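PDB 3K49: mRNA-binding protein PUF3 from Saccharomyces cerevisiae, which binds the 3'-UTRs of mRNAs encoding mitochondrial proteins, including COX17, speeds COX17 mRNA decay by enhancing its deadenylation and localizes bound messages near mitochondria. Local coordinates for residues A[83-86]-A[92-95]; A[99-104]-A[116-121]; A[306-311]-A[315-320]. One frame throughout, in Å; residues are numbered along the deposited sequence.

Contact 1 (A[83-86]-A[92-95]); sequences QKFF and IQKN. With nucleotides of chain B.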
loop_
_atom_site.group_PDB
_atom_site.type_symbol
_atom_site.label_atom_id
_atom_site.label_comp_id
_atom_site.label_asym_id
_atom_site.label_seq_id
_atom_site.Cartn_x
_atom_site.Cartn_y
_atom_site.Cartn_z
ATOM N N GLN A 83 3.367 -3.336 -23.431
ATOM C CA GLN A 83 2.872 -4.186 -22.357
ATOM C C GLN A 83 2.096 -5.385 -22.889
ATOM O O GLN A 83 2.226 -6.506 -22.358
ATOM C CB GLN A 83 1.976 -3.391 -21.419
ATOM C CG GLN A 83 2.690 -2.264 -20.678
ATOM C CD GLN A 83 1.788 -1.603 -19.647
ATOM O OE1 GLN A 83 1.193 -2.273 -18.781
ATOM N NE2 GLN A 83 1.653 -0.294 -19.753
ATOM N N LYS A 84 1.281 -5.162 -23.926
ATOM C CA LYS A 84 0.472 -6.260 -24.459
ATOM C C LYS A 84 1.355 -7.314 -25.084
ATOM O O LYS A 84 0.996 -8.476 -25.124
ATOM C CB LYS A 84 -0.587 -5.801 -25.458
ATOM C CG LYS A 84 -1.758 -5.067 -24.847
ATOM C CD LYS A 84 -2.601 -5.981 -24.008
ATOM C CE LYS A 84 -3.381 -5.162 -23.001
ATOM N NZ LYS A 84 -2.504 -4.116 -22.372
ATOM N N PHE A 85 2.521 -6.926 -25.564
ATOM C CA PHE A 85 3.423 -7.941 -26.078
ATOM C C PHE A 85 4.032 -8.819 -24.975
ATOM O O PHE A 85 4.410 -9.967 -25.240
ATOM C CB PHE A 85 4.470 -7.338 -27.018
ATOM C CG PHE A 85 3.972 -7.201 -28.434
ATOM C CD1 PHE A 85 3.636 -5.956 -28.955
ATOM C CD2 PHE A 85 3.796 -8.334 -29.233
ATOM C CE1 PHE A 85 3.149 -5.830 -30.252
ATOM C CE2 PHE A 85 3.314 -8.225 -30.529
ATOM C CZ PHE A 85 2.992 -6.968 -31.045
ATOM N N PHE A 86 4.126 -8.297 -23.745
ATOM C CA PHE A 86 4.551 -9.146 -22.625
ATOM C C PHE A 86 3.407 -10.066 -22.174
ATOM O O PHE A 86 3.619 -11.203 -21.777
ATOM C CB PHE A 86 5.105 -8.327 -21.442
ATOM C CG PHE A 86 6.517 -7.828 -21.651
ATOM C CD1 PHE A 86 6.773 -6.470 -21.862
ATOM C CD2 PHE A 86 7.587 -8.718 -21.640
ATOM C CE1 PHE A 86 8.072 -6.015 -22.053
ATOM C CE2 PHE A 86 8.894 -8.275 -21.837
ATOM C CZ PHE A 86 9.140 -6.926 -22.036
ATOM N N ILE A 92 9.918 -15.857 -27.913
ATOM C CA ILE A 92 10.823 -15.179 -28.825
ATOM C C ILE A 92 10.628 -13.667 -28.773
ATOM O O ILE A 92 11.596 -12.920 -28.793
ATOM C CB ILE A 92 10.609 -15.647 -30.278
ATOM C CG1 ILE A 92 10.780 -17.164 -30.382
ATOM C CG2 ILE A 92 11.565 -14.928 -31.216
ATOM C CD1 ILE A 92 12.151 -17.651 -29.964
ATOM N N GLN A 93 9.378 -13.213 -28.733
ATOM C CA GLN A 93 9.094 -11.772 -28.735
ATOM C C GLN A 93 9.431 -11.114 -27.397
ATOM O O GLN A 93 10.021 -10.041 -27.345
ATOM C CB GLN A 93 7.640 -11.508 -29.132
ATOM C CG GLN A 93 7.428 -11.696 -30.625
ATOM C CD GLN A 93 5.990 -11.922 -31.022
ATOM O OE1 GLN A 93 5.109 -12.095 -30.180
ATOM N NE2 GLN A 93 5.746 -11.936 -32.317
ATOM N N LYS A 94 9.055 -11.773 -26.314
ATOM C CA LYS A 94 9.397 -11.304 -24.997
ATOM C C LYS A 94 10.919 -11.207 -24.828
ATOM O O LYS A 94 11.412 -10.182 -24.372
ATOM C CB LYS A 94 8.734 -12.194 -23.934
ATOM C CG LYS A 94 7.221 -12.020 -23.894
ATOM C CD LYS A 94 6.590 -12.648 -22.671
ATOM C CE LYS A 94 5.974 -13.996 -22.961
ATOM N NZ LYS A 94 4.991 -14.383 -21.889
ATOM N N ASN A 95 11.655 -12.248 -25.223
ATOM C CA ASN A 95 13.115 -12.253 -25.129
ATOM C C ASN A 95 13.733 -11.079 -25.878
ATOM O O ASN A 95 14.706 -10.475 -25.432
ATOM C CB ASN A 95 13.704 -13.556 -25.675
ATOM C CG ASN A 95 13.344 -14.765 -24.832
ATOM O OD1 ASN A 95 12.849 -14.634 -23.705
ATOM N ND2 ASN A 95 13.588 -15.960 -25.376
ATOM P P U B 9 -0.468 9.313 -12.183
ATOM O OP1 U B 9 -0.747 10.630 -12.813
ATOM O OP2 U B 9 -1.328 8.825 -11.084
ATOM O "O5'" U B 9 -0.487 8.205 -13.330
ATOM C "C5'" U B 9 -1.641 8.021 -14.136
ATOM C "C4'" U B 9 -1.215 7.919 -15.578
ATOM O "O4'" U B 9 -0.439 6.724 -15.751
ATOM C "C3'" U B 9 -2.312 7.757 -16.609
ATOM O "O3'" U B 9 -2.797 9.051 -16.926
ATOM C "C2'" U B 9 -1.561 7.152 -17.797
ATOM O "O2'" U B 9 -1.093 8.154 -18.683
ATOM C "C1'" U B 9 -0.373 6.438 -17.130
ATOM N N1 U B 9 -0.331 4.967 -17.292
ATOM C C2 U B 9 0.248 4.454 -18.426
ATOM O O2 U B 9 0.737 5.159 -19.293
ATOM N N3 U B 9 0.251 3.079 -18.504
ATOM C C4 U B 9 -0.250 2.196 -17.568
ATOM O O4 U B 9 -0.236 0.990 -17.791
ATOM C C5 U B 9 -0.819 2.814 -16.407
ATOM C C6 U B 9 -0.843 4.139 -16.314
#
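Lys94 lies against Phe86 where segments 83-86 and 92-95, both inside Pumilio repeat 2, meet, and its aliphatic part does most of the touching. CD of Lys94 is 3.4 Å from Phe86 O, while CG meets CD2 of the Phe86 ring at 4.0 Å. A bend in the lysine chain at chi3 (-100°) keeps its end beside Phe86 O, to which NZ gives a weak hydrogen bond at 3.5 Å. The same CG also rests on the neighbouring carbonyl, 3.7 Å from Phe85 O. One residue earlier, the side chain of Gln93 starts toward segment 83-86, and its OE1 comes to the edge of the Phe85 ring, 4.1 Å from CD2, with amide and ring planes nearly perpendicular (87°). That oxygen is held by the backbone N of Ser90, in the turn joining the helices, which fixes how the amide sits.

Outside this shell, Phe85 packs edge-to-face on Phe62 of helix 55-65, whereas Phe86 reaches Ala121 of helix 114-124. One turn earlier, Gln83 meets the RNA: its extended chain brings NE2 to O4 of U9 of chain B at 3.0 Å, almost straight at 173°. A helix on the concave face that presents a side chain to a base edge while its other side packs on the next helix is characteristic of Pumilio repeats.

Contact 2 (A[99-104]-A[116-121]); sequences DQFKGN and RVIQKA. With nucleotides of chain B.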
loop_
_atom_site.group_PDB
_atom_site.type_symbol
_atom_site.label_atom_id
_atom_site.label_comp_id
_atom_site.label_asym_id
_atom_site.label_seq_id
_atom_site.Cartn_x
_atom_site.Cartn_y
_atom_site.Cartn_z
ATOM N N ASP A 99 15.971 -8.093 -24.281
ATOM C CA ASP A 99 17.309 -7.813 -24.775
ATOM C C ASP A 99 17.485 -6.355 -25.189
ATOM O O ASP A 99 18.608 -5.869 -25.274
ATOM C CB ASP A 99 17.659 -8.752 -25.925
ATOM C CG ASP A 99 17.602 -10.216 -25.511
ATOM O OD1 ASP A 99 17.492 -10.490 -24.291
ATOM O OD2 ASP A 99 17.658 -11.095 -26.402
ATOM N N GLN A 100 16.381 -5.660 -25.438
ATOM C CA GLN A 100 16.443 -4.216 -25.659
ATOM C C GLN A 100 16.416 -3.417 -24.348
ATOM O O GLN A 100 16.663 -2.209 -24.347
ATOM C CB GLN A 100 15.307 -3.754 -26.566
ATOM C CG GLN A 100 15.539 -4.049 -28.027
ATOM C CD GLN A 100 14.438 -3.489 -28.885
ATOM O OE1 GLN A 100 13.927 -2.400 -28.616
ATOM N NE2 GLN A 100 14.051 -4.234 -29.919
ATOM N N PHE A 101 16.095 -4.086 -23.242
ATOM C CA PHE A 101 16.029 -3.409 -21.952
ATOM C C PHE A 101 17.388 -3.472 -21.263
ATOM O O PHE A 101 17.768 -2.545 -20.536
ATOM C CB PHE A 101 14.928 -3.993 -21.056
ATOM C CG PHE A 101 13.532 -3.739 -21.560
ATOM C CD1 PHE A 101 13.288 -2.777 -22.537
ATOM C CD2 PHE A 101 12.458 -4.450 -21.043
ATOM C CE1 PHE A 101 11.994 -2.538 -23.010
ATOM C CE2 PHE A 101 11.158 -4.213 -21.497
ATOM C CZ PHE A 101 10.922 -3.255 -22.487
ATOM N N LYS A 102 18.125 -4.555 -21.519
ATOM C CA LYS A 102 19.465 -4.741 -20.959
ATOM C C LYS A 102 20.345 -3.514 -21.156
ATOM O O LYS A 102 20.503 -3.031 -22.276
ATOM C CB LYS A 102 20.148 -5.965 -21.567
ATOM C CG LYS A 102 19.591 -7.298 -21.089
ATOM C CD LYS A 102 20.378 -8.443 -21.710
ATOM C CE LYS A 102 19.495 -9.645 -22.032
ATOM N NZ LYS A 102 20.212 -10.639 -22.883
ATOM N N GLY A 103 20.906 -3.017 -20.054
ATOM C CA GLY A 103 21.745 -1.828 -20.062
ATOM C C GLY A 103 20.944 -0.549 -19.930
ATOM O O GLY A 103 21.517 0.533 -19.868
ATOM N N ASN A 104 19.616 -0.676 -19.888
ATOM C CA ASN A 104 18.728 0.484 -19.867
ATOM C C ASN A 104 17.733 0.466 -18.735
ATOM O O ASN A 104 16.850 1.317 -18.684
ATOM C CB ASN A 104 17.962 0.607 -21.183
ATOM C CG ASN A 104 18.877 0.603 -22.385
ATOM O OD1 ASN A 104 19.678 1.518 -22.563
ATOM N ND2 ASN A 104 18.766 -0.435 -23.218
ATOM N N ARG A 116 6.072 1.691 -16.385
ATOM C CA ARG A 116 4.879 0.847 -16.442
ATOM C C ARG A 116 5.136 -0.407 -17.277
ATOM O O ARG A 116 4.614 -1.477 -16.980
ATOM C CB ARG A 116 3.696 1.605 -17.007
ATOM C CG ARG A 116 3.430 2.905 -16.343
ATOM C CD ARG A 116 2.929 2.721 -14.937
ATOM N NE ARG A 116 2.033 3.811 -14.576
ATOM C CZ ARG A 116 0.969 3.679 -13.792
ATOM N NH1 ARG A 116 0.663 2.491 -13.288
ATOM N NH2 ARG A 116 0.201 4.731 -13.519
ATOM N N VAL A 117 5.966 -0.259 -18.303
ATOM C CA VAL A 117 6.343 -1.377 -19.148
ATOM C C VAL A 117 7.250 -2.328 -18.394
ATOM O O VAL A 117 7.099 -3.554 -18.494
ATOM C CB VAL A 117 7.068 -0.885 -20.434
ATOM C CG1 VAL A 117 7.693 -2.041 -21.184
ATOM C CG2 VAL A 117 6.095 -0.138 -21.326
ATOM N N ILE A 118 8.205 -1.750 -17.659
ATOM C CA ILE A 118 9.128 -2.516 -16.847
ATOM C C ILE A 118 8.343 -3.320 -15.799
ATOM O O ILE A 118 8.592 -4.509 -15.555
ATOM C CB ILE A 118 10.132 -1.596 -16.126
ATOM C CG1 ILE A 118 11.149 -1.003 -17.116
ATOM C CG2 ILE A 118 10.848 -2.374 -15.001
ATOM C CD1 ILE A 118 11.823 -2.054 -18.035
ATOM N N GLN A 119 7.379 -2.657 -15.182
ATOM C CA GLN A 119 6.577 -3.293 -14.172
ATOM C C GLN A 119 5.790 -4.470 -14.733
ATOM O O GLN A 119 5.659 -5.516 -14.062
ATOM C CB GLN A 119 5.656 -2.273 -13.534
ATOM C CG GLN A 119 6.355 -1.410 -12.455
ATOM C CD GLN A 119 5.497 -0.242 -12.006
ATOM O OE1 GLN A 119 4.593 -0.399 -11.192
ATOM N NE2 GLN A 119 5.772 0.933 -12.545
ATOM N N LYS A 120 5.264 -4.299 -15.955
ATOM C CA LYS A 120 4.484 -5.346 -16.588
ATOM C C LYS A 120 5.417 -6.502 -16.960
ATOM O O LYS A 120 5.063 -7.675 -16.821
ATOM C CB LYS A 120 3.725 -4.839 -17.811
ATOM C CG LYS A 120 2.669 -5.844 -18.377
ATOM C CD LYS A 120 1.338 -5.812 -17.584
ATOM C CE LYS A 120 0.281 -6.724 -18.181
ATOM N NZ LYS A 120 -0.170 -6.339 -19.576
ATOM N N ALA A 121 6.620 -6.162 -17.407
ATOM C CA ALA A 121 7.571 -7.171 -17.844
ATOM C C ALA A 121 7.991 -8.123 -16.725
ATOM O O ALA A 121 8.063 -9.335 -16.935
ATOM C CB ALA A 121 8.783 -6.527 -18.496
ATOM P P A B 8 2.503 10.054 -6.441
ATOM O OP1 A B 8 3.632 10.790 -5.847
ATOM O OP2 A B 8 1.147 10.653 -6.457
ATOM O "O5'" A B 8 2.874 9.681 -7.953
ATOM C "C5'" A B 8 2.064 8.774 -8.690
ATOM C "C4'" A B 8 2.646 8.552 -10.069
ATOM O "O4'" A B 8 3.567 7.445 -10.026
ATOM C "C3'" A B 8 1.636 8.147 -11.130
ATOM O "O3'" A B 8 1.048 9.318 -11.670
ATOM C "C2'" A B 8 2.512 7.441 -12.167
ATOM O "O2'" A B 8 3.144 8.316 -13.078
ATOM C "C1'" A B 8 3.616 6.834 -11.297
ATOM N N9 A B 8 3.545 5.377 -11.142
ATOM C C8 A B 8 4.514 4.487 -11.520
ATOM N N7 A B 8 4.206 3.231 -11.292
ATOM C C5 A B 8 2.946 3.299 -10.728
ATOM C C6 A B 8 2.070 2.306 -10.261
ATOM N N6 A B 8 2.353 1.008 -10.301
ATOM N N1 A B 8 0.885 2.705 -9.745
ATOM C C2 A B 8 0.610 4.016 -9.705
ATOM N N3 A B 8 1.356 5.045 -10.114
ATOM C C4 A B 8 2.524 4.616 -10.620
ATOM P P U B 9 -0.468 9.313 -12.183
ATOM O OP1 U B 9 -0.747 10.630 -12.813
ATOM O OP2 U B 9 -1.328 8.825 -11.084
ATOM O "O5'" U B 9 -0.487 8.205 -13.330
ATOM C "C5'" U B 9 -1.641 8.021 -14.136
ATOM C "C4'" U B 9 -1.215 7.919 -15.578
ATOM O "O4'" U B 9 -0.439 6.724 -15.751
ATOM C "C3'" U B 9 -2.312 7.757 -16.609
ATOM O "O3'" U B 9 -2.797 9.051 -16.926
ATOM C "C2'" U B 9 -1.561 7.152 -17.797
ATOM O "O2'" U B 9 -1.093 8.154 -18.683
ATOM C "C1'" U B 9 -0.373 6.438 -17.130
ATOM N N1 U B 9 -0.331 4.967 -17.292
ATOM C C2 U B 9 0.248 4.454 -18.426
ATOM O O2 U B 9 0.737 5.159 -19.293
ATOM N N3 U B 9 0.251 3.079 -18.504
ATOM C C4 U B 9 -0.250 2.196 -17.568
ATOM O O4 U B 9 -0.236 0.990 -17.791
ATOM C C5 U B 9 -0.819 2.814 -16.407
ATOM C C6 U B 9 -0.843 4.139 -16.314
#
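Phe101 inserts its ring beside Val117, Ile118 and Ala121 at the start of Pumilio repeat 3, just past its boundary with repeat 2, in the helical-repeat superhelix that makes up a PUF domain. This is the tight part. CD1 of Ile118 lies over one face of the ring, offset toward its rim, in a CH-pi contact 4.3 Å from the centroid and 25° off the normal. CG1 of Val117 meets CZ obliquely at 3.7 Å. Val117 has this methyl anti to its own N (chi1 169°), which aims it at the phenylalanine. The methyl of Ala121 closes in at the ring edge, more distantly, and Leu108 and Ile70 of the adjoining helices add to the buried core.

Away from the ring, the contact opens into a polar turn. Phe101 to Asn104 form a type II beta turn, with exposed Gly103 at its positive phi, and Asp99 pairs with Lys102 in a salt bridge whose hydrogen bond is weak. Across helix 114-124 the chemistry changes again, because the RNA lies there. The guanidinium of Arg116 sits between two bases, A8 of chain B over one face and U9 of chain B over the other. Gln119 reads the Hoogsteen edge of A8 with both ends of its amide: OE1 accepts from N6 at 2.8 Å, and NE2 donates to N7 at 3.1 Å.

Contact 3 (A[306-311]-A[315-320]); sequences LMIKDQ and YVIQKL. With nucleotides of chain B.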
loop_
_atom_site.group_PDB
_atom_site.type_symbol
_atom_site.label_atom_id
_atom_site.label_comp_id
_atom_site.label_asym_id
_atom_site.label_seq_id
_atom_site.Cartn_x
_atom_site.Cartn_y
_atom_site.Cartn_z
ATOM N N LEU A 306 -13.407 12.558 27.648
ATOM C CA LEU A 306 -12.476 13.320 26.822
ATOM C C LEU A 306 -12.436 12.708 25.427
ATOM O O LEU A 306 -12.245 13.404 24.435
ATOM C CB LEU A 306 -11.072 13.289 27.415
ATOM C CG LEU A 306 -10.783 14.099 28.673
ATOM C CD1 LEU A 306 -9.383 13.774 29.168
ATOM C CD2 LEU A 306 -10.931 15.590 28.408
ATOM N N MET A 307 -12.613 11.394 25.369
ATOM C CA MET A 307 -12.557 10.662 24.114
ATOM C C MET A 307 -13.848 10.791 23.302
ATOM O O MET A 307 -13.799 11.110 22.114
ATOM C CB MET A 307 -12.186 9.196 24.368
ATOM C CG MET A 307 -10.702 9.014 24.673
ATOM S SD MET A 307 -10.239 7.332 25.095
ATOM C CE MET A 307 -10.737 6.449 23.614
ATOM N N ILE A 308 -14.992 10.566 23.944
ATOM C CA ILE A 308 -16.287 10.707 23.279
ATOM C C ILE A 308 -16.454 12.058 22.589
ATOM O O ILE A 308 -17.100 12.157 21.545
ATOM C CB ILE A 308 -17.454 10.529 24.262
ATOM C CG1 ILE A 308 -17.373 9.165 24.943
ATOM C CG2 ILE A 308 -18.784 10.678 23.541
ATOM C CD1 ILE A 308 -18.436 8.959 26.008
ATOM N N LYS A 309 -15.865 13.096 23.173
ATOM C CA LYS A 309 -16.044 14.458 22.675
ATOM C C LYS A 309 -15.034 14.852 21.597
ATOM O O LYS A 309 -15.141 15.927 21.001
ATOM C CB LYS A 309 -15.947 15.462 23.825
ATOM C CG LYS A 309 -17.074 15.363 24.836
ATOM C CD LYS A 309 -16.916 16.389 25.942
ATOM C CE LYS A 309 -18.048 16.293 26.951
ATOM N NZ LYS A 309 -17.910 17.296 28.041
ATOM N N ASP A 310 -14.046 13.997 21.355
ATOM C CA ASP A 310 -12.978 14.324 20.413
ATOM C C ASP A 310 -13.249 13.777 19.011
ATOM O O ASP A 310 -13.792 12.680 18.850
ATOM C CB ASP A 310 -11.627 13.823 20.920
ATOM C CG ASP A 310 -10.520 14.019 19.905
ATOM O OD1 ASP A 310 -10.314 15.169 19.460
ATOM O OD2 ASP A 310 -9.858 13.021 19.545
ATOM N N GLN A 311 -12.856 14.554 18.005
ATOM C CA GLN A 311 -13.107 14.219 16.600
ATOM C C GLN A 311 -12.530 12.857 16.188
ATOM O O GLN A 311 -13.145 12.122 15.411
ATOM C CB GLN A 311 -12.558 15.324 15.696
ATOM C CG GLN A 311 -11.135 15.706 16.045
ATOM C CD GLN A 311 -10.682 16.981 15.383
ATOM O OE1 GLN A 311 -11.217 17.382 14.352
ATOM N NE2 GLN A 311 -9.677 17.626 15.969
ATOM N N TYR A 315 -14.040 7.465 17.356
ATOM C CA TYR A 315 -13.924 6.243 16.553
ATOM C C TYR A 315 -13.306 5.115 17.368
ATOM O O TYR A 315 -13.721 3.957 17.269
ATOM C CB TYR A 315 -13.074 6.473 15.296
ATOM C CG TYR A 315 -13.657 7.458 14.308
ATOM C CD1 TYR A 315 -13.090 8.716 14.137
ATOM C CD2 TYR A 315 -14.765 7.126 13.535
ATOM C CE1 TYR A 315 -13.613 9.617 13.238
ATOM C CE2 TYR A 315 -15.291 8.022 12.626
ATOM C CZ TYR A 315 -14.712 9.268 12.485
ATOM O OH TYR A 315 -15.231 10.169 11.585
ATOM N N VAL A 316 -12.307 5.460 18.171
ATOM C CA VAL A 316 -11.678 4.484 19.054
ATOM C C VAL A 316 -12.675 3.979 20.093
ATOM O O VAL A 316 -12.584 2.837 20.548
ATOM C CB VAL A 316 -10.437 5.068 19.759
ATOM C CG1 VAL A 316 -9.795 4.024 20.649
ATOM C CG2 VAL A 316 -9.439 5.578 18.736
ATOM N N ILE A 317 -13.630 4.830 20.459
ATOM C CA ILE A 317 -14.677 4.441 21.400
ATOM C C ILE A 317 -15.647 3.475 20.734
ATOM O O ILE A 317 -15.931 2.396 21.266
ATOM C CB ILE A 317 -15.460 5.659 21.928
ATOM C CG1 ILE A 317 -14.541 6.595 22.716
ATOM C CG2 ILE A 317 -16.618 5.206 22.804
ATOM C CD1 ILE A 317 -14.098 6.050 24.055
ATOM N N GLN A 318 -16.149 3.870 19.565
ATOM C CA GLN A 318 -16.979 2.989 18.751
ATOM C C GLN A 318 -16.307 1.626 18.597
ATOM O O GLN A 318 -16.920 0.582 18.836
ATOM C CB GLN A 318 -17.225 3.601 17.369
ATOM C CG GLN A 318 -17.717 5.036 17.394
ATOM C CD GLN A 318 -18.080 5.551 16.018
ATOM O OE1 GLN A 318 -18.539 4.792 15.165
ATOM N NE2 GLN A 318 -17.877 6.845 15.792
ATOM N N LYS A 319 -15.038 1.653 18.204
ATOM C CA LYS A 319 -14.253 0.440 18.035
ATOM C C LYS A 319 -14.262 -0.409 19.305
ATOM O O LYS A 319 -14.444 -1.628 19.248
ATOM C CB LYS A 319 -12.817 0.796 17.655
ATOM C CG LYS A 319 -12.041 -0.323 16.972
ATOM C CD LYS A 319 -12.506 -0.511 15.530
ATOM C CE LYS A 319 -11.563 -1.414 14.740
ATOM N NZ LYS A 319 -10.706 -0.656 13.778
ATOM N N LEU A 320 -14.067 0.235 20.453
ATOM C CA LEU A 320 -14.049 -0.485 21.725
ATOM C C LEU A 320 -15.368 -1.194 21.989
ATOM O O LEU A 320 -15.396 -2.331 22.459
ATOM C CB LEU A 320 -13.730 0.457 22.880
ATOM C CG LEU A 320 -12.246 0.649 23.195
ATOM C CD1 LEU A 320 -12.073 1.565 24.402
ATOM C CD2 LEU A 320 -11.563 -0.694 23.426
ATOM P P G B 4 -14.891 12.758 7.533
ATOM O OP1 G B 4 -14.416 13.504 6.341
ATOM O OP2 G B 4 -15.697 11.519 7.364
ATOM O "O5'" G B 4 -13.620 12.405 8.423
ATOM C "C5'" G B 4 -12.849 13.434 9.026
ATOM C "C4'" G B 4 -11.542 12.869 9.525
ATOM O "O4'" G B 4 -11.815 11.890 10.556
ATOM C "C3'" G B 4 -10.783 12.069 8.482
ATOM O "O3'" G B 4 -10.052 12.926 7.615
ATOM C "C2'" G B 4 -9.900 11.163 9.338
ATOM O "O2'" G B 4 -8.708 11.771 9.793
ATOM C "C1'" G B 4 -10.826 10.878 10.521
ATOM N N9 G B 4 -11.490 9.584 10.442
ATOM C C8 G B 4 -12.525 9.200 9.621
ATOM N N7 G B 4 -12.886 7.957 9.802
ATOM C C5 G B 4 -12.037 7.500 10.806
ATOM C C6 G B 4 -11.943 6.235 11.420
ATOM O O6 G B 4 -12.624 5.222 11.215
ATOM N N1 G B 4 -10.933 6.210 12.374
ATOM C C2 G B 4 -10.131 7.272 12.700
ATOM N N2 G B 4 -9.215 7.074 13.651
ATOM N N3 G B 4 -10.213 8.451 12.136
ATOM C C4 G B 4 -11.180 8.491 11.205
ATOM P P U B 3 -20.540 11.859 8.009
ATOM O OP1 U B 3 -20.387 12.183 6.571
ATOM O OP2 U B 3 -20.751 10.450 8.424
ATOM O "O5'" U B 3 -19.272 12.445 8.792
ATOM C "C5'" U B 3 -18.959 13.837 8.762
ATOM C "C4'" U B 3 -17.786 14.136 9.679
ATOM O "O4'" U B 3 -18.174 13.940 11.066
ATOM C "C3'" U B 3 -16.563 13.248 9.493
ATOM O "O3'" U B 3 -15.736 13.766 8.455
ATOM C "C2'" U B 3 -15.887 13.342 10.860
ATOM O "O2'" U B 3 -15.109 14.518 11.006
ATOM C "C1'" U B 3 -17.092 13.369 11.792
ATOM N N1 U B 3 -17.521 12.044 12.291
ATOM C C2 U B 3 -16.987 11.588 13.479
ATOM O O2 U B 3 -16.168 12.214 14.124
ATOM N N3 U B 3 -17.443 10.365 13.888
ATOM C C4 U B 3 -18.363 9.561 13.247
ATOM O O4 U B 3 -18.709 8.499 13.762
ATOM C C5 U B 3 -18.863 10.097 12.016
ATOM C C6 U B 3 -18.436 11.289 11.590
ATOM O "O5'" C B 1 -16.424 20.058 11.970
ATOM C "C5'" C B 1 -17.788 19.743 12.273
ATOM C "C4'" C B 1 -18.149 18.459 11.568
ATOM O "O4'" C B 1 -17.544 17.328 12.244
ATOM C "C3'" C B 1 -19.624 18.095 11.600
ATOM O "O3'" C B 1 -19.998 17.246 10.504
ATOM C "C2'" C B 1 -19.801 17.382 12.938
ATOM O "O2'" C B 1 -20.968 16.576 12.985
ATOM C "C1'" C B 1 -18.506 16.566 12.976
ATOM N N1 C B 1 -17.964 16.319 14.333
ATOM C C2 C B 1 -18.329 15.228 15.084
ATOM O O2 C B 1 -19.130 14.395 14.631
ATOM N N3 C B 1 -17.757 15.132 16.319
ATOM C C4 C B 1 -16.878 16.039 16.765
ATOM N N4 C B 1 -16.365 15.843 17.979
ATOM C C5 C B 1 -16.502 17.153 15.983
ATOM C C6 C B 1 -17.077 17.221 14.799
#
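An apolar helix-to-helix contact, led by Met307 and Ile317, joins helix 303-308 to helix 313-323; both segments lie within Pumilio repeat 8, and the contact carries an RNA-reading face at its margin. Met307 starts toward segment 315-320, and a turn at its last torsion (chi3 59°) lays CE 3.4 Å from CD1 of Ile317. The same methyl reaches CG1 of Val316 at 3.9 Å, so this one methyl touches two branched side chains. Ile308 adds a looser touch, CG1 to CG1 of Ile317 at 4.4 Å, and Leu360 of helix 355-364 covers both isoleucines.

Nearer the second helix, OD2 of Asp310 accepts a hydrogen bond from the backbone N of Ala313. Here the polar edge begins. Gln311 O approaches CE1 of Tyr315 obliquely at 3.3 Å, while the tyrosine ring stacks face to face on the guanine of G4 of chain B, whose C5 stands 3.4 Å above the ring centre. U3 of chain B lies on the other side from G4, displaced to the phenol end, with N3 3.3 Å from CZ of Tyr315. A glycine here has no ring to lie between the two bases, and G4 and U3 would probably be freer to shift.

On the loop side, Lys309 O lies 3.3 Å from N4 of C1 of chain B, consistent with the 5' cytosine pocket known for Puf3. Asn314 OD1 holds the amide nitrogen of Gln318, which reads the base edge, NE2 donating to O4 of U3 of chain B at 2.7 Å and 156°.

How the contacts relate
Contacts 1 and 2 are neighbours, 10 Å apart between centres, and share helix 91-101: Phe86 of one abuts Phe101 of the other, CZ to CE2 at 3.4 Å, so the apolar core runs on from repeat 2 into repeat 3. Contact 3 lies on the opposite side of the chain's centre, its centre about 54 Å from that of contact 1 and about 50 Å from that of contact 2. All touching residues of contact 2 are buried and apolar; contact 1 includes the partly exposed Lys94 and backbone carbonyls, and contact 3 reaches the surface at Gln311. Each has one glutamine reading a base edge, with a stacking side chain added in contacts 2 and 3.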